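Local atomic coordinates of thermophilic dibenzothiophene desulfurization enzyme C (Paenibacillus sp. A11-2, PDB entry 5XDC), a protein that probably oxidises dibenzothiophene to its sulfoxide and then its sulfone, using molecular oxygen and reduced FMN, in bacterial sulfur metabolism. Residues V329-V341 with W401-S414. Residues are numbered along the deposited sequence; the frame is centred on the assembly and turned at random.
Sequences VTPEQRGQLMVQV and WFLNHRFPTPSFYS. With SO4 (sulfate ion), chain K.
A trans first torsion (chi1 -172°) and a bend at chi2 carry the Arg334 guanidinium off the helix flank to meet Ser414, the C-terminal residue. The grip is end-on: NH1 donates to Ser414 OXT at 2.8 Å in a salt bridge, NH2 to Ser414 O at 2.8 Å, both nearly straight and in the guanidinium plane. Ser411 N also donates to Ser414 O, from the opposite face of the carboxylate. Pro410 CB sits over the centre of one guanidinium face, 3.6 Å from Arg334 CZ, and a water links Arg334 NH1 to Pro408 O. A leucine in place of Arg334 would probably cost the buried terminal carboxylate its salt bridge and both end-on hydrogen bonds, leaving the terminal loop freer to shift. Gly335 lets Phe407 lie against bare backbone, Phe407 CD1 being 3.3 Å from Gly335 C; a beta carbon there would clash with the ring. Beyond it, Gln336 CG touches Phe407 CE1 at 3.6 Å. Both methyls of Val339 touch Trp401: CG1 makes a CH-pi contact over the six-membered ring, 3.8 Å from its centroid, while CG2 rests against Trp401 CG and also meets Pro408 CD. Met338 CG packs on Pro408 CG at 3.7 Å. The C-terminal tail, which carries the FMN-binding Tyr413, thus runs from helix 391-404 across the start of helix 331-363, while helix 247-276 touches Arg334 and Met338 through Pro249.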
ATOM      1  N   VAL B 329      33.208 -20.047  -8.632  1.00 25.43           N
ATOM      2  CA  VAL B 329      31.994 -19.671  -7.926  1.00 22.67           C
ATOM      3  C   VAL B 329      31.052 -20.858  -7.984  1.00 19.41           C
ATOM      4  O   VAL B 329      30.868 -21.457  -9.053  1.00 24.94           O
ATOM      5  CB  VAL B 329      31.342 -18.422  -8.542  1.00 20.89           C
ATOM      6  CG1 VAL B 329      30.010 -18.124  -7.855  1.00 28.38           C
ATOM      7  CG2 VAL B 329      32.280 -17.236  -8.431  1.00 23.07           C
ATOM      8  N   THR B 330      30.462 -21.201  -6.840  1.00 23.65           N
ATOM      9  CA  THR B 330      29.536 -22.315  -6.763  1.00 22.86           C
ATOM     10  C   THR B 330      28.112 -21.856  -7.039  1.00 25.13           C
ATOM     11  O   THR B 330      27.787 -20.677  -6.874  1.00 24.06           O
ATOM     12  CB  THR B 330      29.584 -22.951  -5.380  1.00 32.84           C
ATOM     13  OG1 THR B 330      29.048 -22.030  -4.423  1.00 27.06           O
ATOM     14  CG2 THR B 330      31.020 -23.306  -4.993  1.00 34.25           C
ATOM     15  N   PRO B 331      27.239 -22.780  -7.446  1.00 24.50           N
ATOM     16  CA  PRO B 331      25.829 -22.417  -7.650  1.00 27.25           C
ATOM     17  C   PRO B 331      25.188 -21.847  -6.405  1.00 28.25           C
ATOM     18  O   PRO B 331      24.284 -21.008  -6.506  1.00 22.63           O
ATOM     19  CB  PRO B 331      25.169 -23.738  -8.059  1.00 30.76           C
ATOM     20  CG  PRO B 331      26.282 -24.695  -8.346  1.00 31.18           C
ATOM     21  CD  PRO B 331      27.499 -24.213  -7.665  1.00 30.04           C
ATOM     22  N   GLU B 332      25.626 -22.285  -5.225  1.00 27.48           N
ATOM     23  CA  GLU B 332      25.077 -21.751  -3.988  1.00 29.03           C
ATOM     24  C   GLU B 332      25.482 -20.299  -3.790  1.00 23.81           C
ATOM     25  O   GLU B 332      24.646 -19.464  -3.416  1.00 21.70           O
ATOM     26  CB  GLU B 332      25.524 -22.616  -2.810  1.00 30.22           C
ATOM     27  CG  GLU B 332      24.901 -24.012  -2.832  1.00 37.33           C
ATOM     28  CD  GLU B 332      25.552 -24.998  -3.824  1.00 51.65           C
ATOM     29  OE1 GLU B 332      26.738 -24.819  -4.202  1.00 31.93           O
ATOM     30  OE2 GLU B 332      24.865 -25.971  -4.223  1.00 39.74           O
ATOM     31  N   GLN B 333      26.754 -19.971  -4.049  1.00 23.18           N
ATOM     32  CA  GLN B 333      27.202 -18.586  -3.975  1.00 21.18           C
ATOM     33  C   GLN B 333      26.467 -17.723  -4.991  1.00 18.41           C
ATOM     34  O   GLN B 333      26.030 -16.612  -4.677  1.00 20.16           O
ATOM     35  CB  GLN B 333      28.712 -18.506  -4.214  1.00 23.96           C
ATOM     36  CG  GLN B 333      29.551 -19.175  -3.116  1.00 28.27           C
ATOM     37  CD  GLN B 333      31.021 -19.286  -3.493  1.00 28.95           C
ATOM     38  OE1 GLN B 333      31.353 -19.513  -4.656  1.00 25.84           O
ATOM     39  NE2 GLN B 333      31.904 -19.108  -2.513  1.00 33.64           N
ATOM     40  N   ARG B 334      26.361 -18.211  -6.228  1.00 18.67           N
ATOM     41  CA  ARG B 334      25.687 -17.453  -7.275  1.00 20.00           C
ATOM     42  C   ARG B 334      24.205 -17.293  -6.955  1.00 19.10           C
ATOM     43  O   ARG B 334      23.638 -16.209  -7.141  1.00 18.12           O
ATOM     44  CB  ARG B 334      25.872 -18.152  -8.623  1.00 20.02           C
ATOM     45  CG  ARG B 334      25.369 -17.358  -9.814  1.00 21.26           C
ATOM     46  CD  ARG B 334      23.929 -17.681 -10.189  1.00 21.02           C
ATOM     47  NE  ARG B 334      23.599 -17.049 -11.463  1.00 16.93           N
ATOM     48  CZ  ARG B 334      22.376 -16.732 -11.877  1.00 18.48           C
ATOM     49  NH1 ARG B 334      21.311 -16.964 -11.118  1.00 19.13           N
ATOM     50  NH2 ARG B 334      22.226 -16.160 -13.062  1.00 17.00           N
ATOM     51  N   GLY B 335      23.575 -18.363  -6.468  1.00 18.75           N
ATOM     52  CA  GLY B 335      22.151 -18.319  -6.179  1.00 20.32           C
ATOM     53  C   GLY B 335      21.813 -17.377  -5.043  1.00 21.34           C
ATOM     54  O   GLY B 335      20.867 -16.588  -5.140  1.00 18.30           O
ATOM     55  N   GLN B 336      22.584 -17.432  -3.958  1.00 17.99           N
ATOM     56  CA  GLN B 336      22.389 -16.481  -2.867  1.00 21.36           C
ATOM     57  C   GLN B 336      22.570 -15.054  -3.351  1.00 21.87           C
ATOM     58  O   GLN B 336      21.805 -14.159  -2.977  1.00 18.70           O
ATOM     59  CB  GLN B 336      23.360 -16.758  -1.725  1.00 22.16           C
ATOM     60  CG  GLN B 336      23.065 -18.039  -0.982  1.00 31.37           C
ATOM     61  CD  GLN B 336      24.100 -18.330   0.083  1.00 65.63           C
ATOM     62  OE1 GLN B 336      24.943 -17.483   0.391  1.00 79.15           O
ATOM     63  NE2 GLN B 336      24.045 -19.531   0.651  1.00 67.42           N
ATOM     64  N   LEU B 337      23.577 -14.814  -4.193  1.00 15.39           N
ATOM     65  CA  LEU B 337      23.766 -13.467  -4.703  1.00 16.52           C
ATOM     66  C   LEU B 337      22.570 -13.038  -5.540  1.00 12.96           C
ATOM     67  O   LEU B 337      22.075 -11.914  -5.392  1.00 15.29           O
ATOM     68  CB  LEU B 337      25.048 -13.384  -5.522  1.00 17.88           C
ATOM     69  CG  LEU B 337      25.247 -12.014  -6.166  1.00 14.38           C
ATOM     70  CD1 LEU B 337      25.388 -10.873  -5.179  1.00 14.88           C
ATOM     71  CD2 LEU B 337      26.443 -12.042  -7.120  1.00 18.16           C
ATOM     72  N   MET B 338      22.084 -13.919  -6.414  1.00 13.95           N
ATOM     73  CA  MET B 338      20.949 -13.563  -7.260  1.00 16.08           C
ATOM     74  C   MET B 338      19.711 -13.259  -6.420  1.00 18.92           C
ATOM     75  O   MET B 338      18.949 -12.342  -6.734  1.00 15.15           O
ATOM     76  CB  MET B 338      20.660 -14.678  -8.257  1.00 16.03           C
ATOM     77  CG  MET B 338      19.570 -14.325  -9.273  1.00 14.88           C
ATOM     78  SD  MET B 338      20.039 -13.010 -10.419  1.00 17.46           S
ATOM     79  CE  MET B 338      18.811 -11.751 -10.016  1.00 15.91           C
ATOM     80  N   VAL B 339      19.494 -14.017  -5.345  1.00 16.41           N
ATOM     81  CA  VAL B 339      18.366 -13.721  -4.461  1.00 15.96           C
ATOM     82  C   VAL B 339      18.534 -12.342  -3.830  1.00 17.37           C
ATOM     83  O   VAL B 339      17.576 -11.566  -3.738  1.00 16.68           O
ATOM     84  CB  VAL B 339      18.219 -14.833  -3.403  1.00 20.89           C
ATOM     85  CG1 VAL B 339      17.208 -14.445  -2.329  1.00 19.89           C
ATOM     86  CG2 VAL B 339      17.793 -16.116  -4.065  1.00 18.87           C
ATOM     87  N   GLN B 340      19.744 -12.018  -3.363  1.00 14.02           N
ATOM     88  CA  GLN B 340      19.971 -10.712  -2.750  1.00 14.19           C
ATOM     89  C   GLN B 340      19.775  -9.584  -3.760  1.00 12.44           C
ATOM     90  O   GLN B 340      19.236  -8.527  -3.416  1.00 13.37           O
ATOM     91  CB  GLN B 340      21.371 -10.633  -2.145  1.00 20.19           C
ATOM     92  CG  GLN B 340      21.586 -11.456  -0.864  1.00 21.65           C
ATOM     93  CD  GLN B 340      20.763 -10.978   0.343  1.00 27.07           C
ATOM     94  OE1 GLN B 340      20.765  -9.790   0.705  1.00 24.90           O
ATOM     95  NE2 GLN B 340      20.067 -11.915   0.981  1.00 26.18           N
ATOM     96  N   VAL B 341      20.228  -9.784  -5.003  1.00 14.10           N
ATOM     97  CA  VAL B 341      20.044  -8.784  -6.053  1.00 14.09           C
ATOM     98  C   VAL B 341      18.565  -8.632  -6.385  1.00 11.53           C
ATOM     99  O   VAL B 341      18.055  -7.515  -6.512  1.00 12.69           O
ATOM    100  CB  VAL B 341      20.857  -9.165  -7.305  1.00 14.80           C
ATOM    101  CG1 VAL B 341      20.457  -8.306  -8.510  1.00 12.71           C
ATOM    102  CG2 VAL B 341      22.354  -9.021  -7.026  1.00 14.73           C
ATOM    103  N   TRP B 401      12.920 -19.311  -3.217  1.00 15.25           N
ATOM    104  CA  TRP B 401      14.106 -19.527  -2.396  1.00 15.72           C
ATOM    105  C   TRP B 401      13.754 -19.557  -0.908  1.00 17.58           C
ATOM    106  O   TRP B 401      14.140 -20.485  -0.180  1.00 15.52           O
ATOM    107  CB  TRP B 401      15.143 -18.440  -2.674  1.00 13.98           C
ATOM    108  CG  TRP B 401      16.185 -18.395  -1.616  1.00 16.54           C
ATOM    109  CD1 TRP B 401      17.257 -19.233  -1.485  1.00 26.98           C
ATOM    110  CD2 TRP B 401      16.241 -17.487  -0.512  1.00 20.23           C
ATOM    111  NE1 TRP B 401      17.983 -18.886  -0.369  1.00 27.82           N
ATOM    112  CE2 TRP B 401      17.381 -17.818   0.243  1.00 27.95           C
ATOM    113  CE3 TRP B 401      15.443 -16.416  -0.096  1.00 28.97           C
ATOM    114  CZ2 TRP B 401      17.738 -17.120   1.397  1.00 32.33           C
ATOM    115  CZ3 TRP B 401      15.802 -15.717   1.041  1.00 37.10           C
ATOM    116  CH2 TRP B 401      16.940 -16.072   1.774  1.00 38.58           C
ATOM    117  N   PHE B 402      13.029 -18.549  -0.424  1.00 13.03           N
ATOM    118  CA  PHE B 402      12.796 -18.485   1.016  1.00 12.72           C
ATOM    119  C   PHE B 402      11.970 -19.670   1.502  1.00 14.79           C
ATOM    120  O   PHE B 402      12.285 -20.283   2.535  1.00 16.22           O
ATOM    121  CB  PHE B 402      12.116 -17.179   1.414  1.00 13.20           C
ATOM    122  CG  PHE B 402      12.041 -17.017   2.895  1.00 12.82           C
ATOM    123  CD1 PHE B 402      13.077 -16.424   3.584  1.00 17.71           C
ATOM    124  CD2 PHE B 402      10.979 -17.542   3.607  1.00 13.37           C
ATOM    125  CE1 PHE B 402      13.036 -16.324   4.961  1.00 19.76           C
ATOM    126  CE2 PHE B 402      10.941 -17.447   4.976  1.00 16.58           C
ATOM    127  CZ  PHE B 402      11.956 -16.845   5.652  1.00 17.01           C
ATOM    128  N   LEU B 403      10.910 -20.008   0.775  1.00 14.29           N
ATOM    129  CA  LEU B 403       9.990 -21.058   1.206  1.00 14.52           C
ATOM    130  C   LEU B 403      10.510 -22.450   0.881  1.00 14.69           C
ATOM    131  O   LEU B 403      10.407 -23.361   1.710  1.00 18.03           O
ATOM    132  CB  LEU B 403       8.627 -20.838   0.552  1.00 14.37           C
ATOM    133  CG  LEU B 403       7.567 -21.883   0.910  1.00 13.80           C
ATOM    134  CD1 LEU B 403       7.305 -21.964   2.423  1.00 15.67           C
ATOM    135  CD2 LEU B 403       6.289 -21.573   0.163  1.00 16.67           C
ATOM    136  N   ASN B 404      11.058 -22.648  -0.318  1.00 13.70           N
ATOM    137  CA  ASN B 404      11.409 -23.979  -0.793  1.00 15.00           C
ATOM    138  C   ASN B 404      12.909 -24.225  -0.902  1.00 18.52           C
ATOM    139  O   ASN B 404      13.310 -25.318  -1.321  1.00 18.73           O
ATOM    140  CB  ASN B 404      10.752 -24.222  -2.146  1.00 16.41           C
ATOM    141  CG  ASN B 404       9.248 -24.199  -2.054  1.00 17.24           C
ATOM    142  OD1 ASN B 404       8.676 -24.786  -1.141  1.00 17.72           O
ATOM    143  ND2 ASN B 404       8.600 -23.491  -2.974  1.00 17.51           N
ATOM    144  N   HIS B 405      13.741 -23.247  -0.553  1.00 16.44           N
ATOM    145  CA  HIS B 405      15.191 -23.384  -0.641  1.00 21.29           C
ATOM    146  C   HIS B 405      15.645 -23.672  -2.075  1.00 23.20           C
ATOM    147  O   HIS B 405      16.664 -24.334  -2.302  1.00 22.58           O
ATOM    148  CB  HIS B 405      15.680 -24.473   0.319  1.00 22.25           C
ATOM    149  CG  HIS B 405      15.047 -24.404   1.673  1.00 24.51           C
ATOM    150  ND1 HIS B 405      14.320 -25.446   2.213  1.00 40.76           N
ATOM    151  CD2 HIS B 405      15.031 -23.415   2.598  1.00 23.91           C
ATOM    152  CE1 HIS B 405      13.892 -25.102   3.416  1.00 28.34           C
ATOM    153  NE2 HIS B 405      14.306 -23.874   3.669  1.00 40.20           N
ATOM    154  N   ARG B 406      14.900 -23.183  -3.065  1.00 18.29           N
ATOM    155  CA  ARG B 406      15.268 -23.337  -4.467  1.00 19.49           C
ATOM    156  C   ARG B 406      15.889 -22.042  -4.979  1.00 20.40           C
ATOM    157  O   ARG B 406      15.262 -20.978  -4.921  1.00 17.09           O
ATOM    158  CB  ARG B 406      14.059 -23.706  -5.322  1.00 24.77           C
ATOM    159  CG  ARG B 406      13.420 -25.017  -4.938  1.00 29.79           C
ATOM    160  CD  ARG B 406      12.636 -25.591  -6.101  1.00 52.54           C
ATOM    161  NE  ARG B 406      11.595 -26.516  -5.653  1.00 57.13           N
ATOM    162  CZ  ARG B 406      10.292 -26.242  -5.609  1.00 55.38           C
ATOM    163  NH1 ARG B 406       9.824 -25.060  -5.996  1.00 40.92           N
ATOM    164  NH2 ARG B 406       9.446 -27.169  -5.178  1.00 66.32           N
ATOM    165  N   PHE B 407      17.110 -22.127  -5.473  1.00 18.39           N
ATOM    166  CA  PHE B 407      17.700 -20.942  -6.074  1.00 17.14           C
ATOM    167  C   PHE B 407      17.098 -20.690  -7.455  1.00 17.96           C
ATOM    168  O   PHE B 407      16.585 -21.604  -8.096  1.00 18.99           O
ATOM    169  CB  PHE B 407      19.211 -21.098  -6.184  1.00 20.24           C
ATOM    170  CG  PHE B 407      19.915 -21.071  -4.859  1.00 19.50           C
ATOM    171  CD1 PHE B 407      19.918 -19.925  -4.082  1.00 21.72           C
ATOM    172  CD2 PHE B 407      20.560 -22.198  -4.383  1.00 31.48           C
ATOM    173  CE1 PHE B 407      20.554 -19.891  -2.867  1.00 28.20           C
ATOM    174  CE2 PHE B 407      21.201 -22.175  -3.159  1.00 29.50           C
ATOM    175  CZ  PHE B 407      21.203 -21.024  -2.401  1.00 28.07           C
ATOM    176  N   PRO B 408      17.097 -19.444  -7.925  1.00 15.80           N
ATOM    177  CA  PRO B 408      16.542 -19.190  -9.260  1.00 19.29           C
ATOM    178  C   PRO B 408      17.308 -19.968 -10.320  1.00 21.55           C
ATOM    179  O   PRO B 408      18.511 -20.192 -10.207  1.00 20.94           O
ATOM    180  CB  PRO B 408      16.696 -17.672  -9.443  1.00 21.36           C
ATOM    181  CG  PRO B 408      17.489 -17.174  -8.298  1.00 25.57           C
ATOM    182  CD  PRO B 408      17.468 -18.212  -7.215  1.00 15.64           C
ATOM    183  N   THR B 409      16.599 -20.383 -11.351  1.00 18.29           N
ATOM    184  CA  THR B 409      17.253 -21.037 -12.486  1.00 23.08           C
ATOM    185  C   THR B 409      18.029 -19.995 -13.280  1.00 18.84           C
ATOM    186  O   THR B 409      17.416 -19.066 -13.827  1.00 18.18           O
ATOM    187  CB  THR B 409      16.220 -21.723 -13.366  1.00 26.14           C
ATOM    188  OG1 THR B 409      15.523 -22.709 -12.598  1.00 29.22           O
ATOM    189  CG2 THR B 409      16.888 -22.404 -14.573  1.00 25.88           C
ATOM    190  N   PRO B 410      19.354 -20.095 -13.380  1.00 17.81           N
ATOM    191  CA  PRO B 410      20.103 -19.059 -14.100  1.00 18.68           C
ATOM    192  C   PRO B 410      19.651 -18.933 -15.545  1.00 14.87           C
ATOM    193  O   PRO B 410      19.390 -19.924 -16.235  1.00 19.06           O
ATOM    194  CB  PRO B 410      21.555 -19.540 -14.001  1.00 19.53           C
ATOM    195  CG  PRO B 410      21.581 -20.310 -12.733  1.00 20.44           C
ATOM    196  CD  PRO B 410      20.263 -21.047 -12.718  1.00 22.45           C
ATOM    197  N   SER B 411      19.589 -17.692 -16.006  1.00 17.02           N
ATOM    198  CA  SER B 411      19.118 -17.368 -17.341  1.00 13.80           C
ATOM    199  C   SER B 411      19.565 -15.945 -17.641  1.00 13.07           C
ATOM    200  O   SER B 411      20.317 -15.337 -16.874  1.00 16.43           O
ATOM    201  CB  SER B 411      17.594 -17.519 -17.426  1.00 17.31           C
ATOM    202  OG  SER B 411      16.982 -16.366 -16.856  1.00 17.81           O
ATOM    203  N   PHE B 412      19.100 -15.399 -18.755  1.00 14.08           N
ATOM    204  CA  PHE B 412      19.439 -14.020 -19.052  1.00 15.72           C
ATOM    205  C   PHE B 412      18.641 -13.044 -18.202  1.00 14.44           C
ATOM    206  O   PHE B 412      18.923 -11.842 -18.238  1.00 14.70           O
ATOM    207  CB  PHE B 412      19.223 -13.728 -20.538  1.00 17.15           C
ATOM    208  CG  PHE B 412      20.293 -14.309 -21.425  1.00 17.97           C
ATOM    209  CD1 PHE B 412      21.518 -13.684 -21.534  1.00 20.15           C
ATOM    210  CD2 PHE B 412      20.070 -15.459 -22.142  1.00 22.93           C
ATOM    211  CE1 PHE B 412      22.514 -14.209 -22.344  1.00 21.31           C
ATOM    212  CE2 PHE B 412      21.065 -15.989 -22.945  1.00 23.03           C
ATOM    213  CZ  PHE B 412      22.286 -15.361 -23.037  1.00 22.12           C
ATOM    214  N   TYR B 413      17.668 -13.541 -17.435  1.00 16.35           N
ATOM    215  CA  TYR B 413      16.839 -12.706 -16.583  1.00 18.62           C
ATOM    216  C   TYR B 413      16.853 -13.116 -15.118  1.00 15.89           C
ATOM    217  O   TYR B 413      16.330 -12.372 -14.285  1.00 18.66           O
ATOM    218  CB  TYR B 413      15.391 -12.722 -17.097  1.00 15.58           C
ATOM    219  CG  TYR B 413      15.248 -12.143 -18.475  1.00 20.14           C
ATOM    220  CD1 TYR B 413      15.316 -10.780 -18.683  1.00 22.97           C
ATOM    221  CD2 TYR B 413      15.071 -12.965 -19.579  1.00 33.32           C
ATOM    222  CE1 TYR B 413      15.175 -10.240 -19.956  1.00 20.13           C
ATOM    223  CE2 TYR B 413      14.941 -12.436 -20.849  1.00 35.80           C
ATOM    224  CZ  TYR B 413      14.996 -11.073 -21.030  1.00 30.41           C
ATOM    225  OH  TYR B 413      14.867 -10.541 -22.292  1.00 43.94           O
ATOM    226  N   SER B 414      17.452 -14.242 -14.772  1.00 13.93           N
ATOM    227  CA  SER B 414      17.408 -14.742 -13.408  1.00 16.66           C
ATOM    228  C   SER B 414      18.654 -15.559 -13.090  1.00 22.71           C
ATOM    229  O   SER B 414      19.580 -15.663 -13.912  1.00 16.02           O
ATOM    230  CB  SER B 414      16.138 -15.579 -13.191  1.00 17.03           C
ATOM    231  OG  SER B 414      16.141 -16.759 -13.976  1.00 22.27           O
ATOM    232  OXT SER B 414      18.761 -16.119 -11.995  1.00 18.60           O
TER
HETATM  233  S   SO4 K 502      32.155 -17.524   0.843  1.00 39.66           S
HETATM  234  O1  SO4 K 502      32.108 -17.808   2.276  1.00 44.28           O
HETATM  235  O2  SO4 K 502      32.443 -16.103   0.645  1.00 35.16           O
HETATM  236  O3  SO4 K 502      33.217 -18.318   0.219  1.00 49.17           O
HETATM  237  O4  SO4 K 502      30.873 -17.921   0.264  1.00 35.36           O
HETATM  238  O   HOH W   1      20.781 -18.984  -9.125  1.00 19.64           O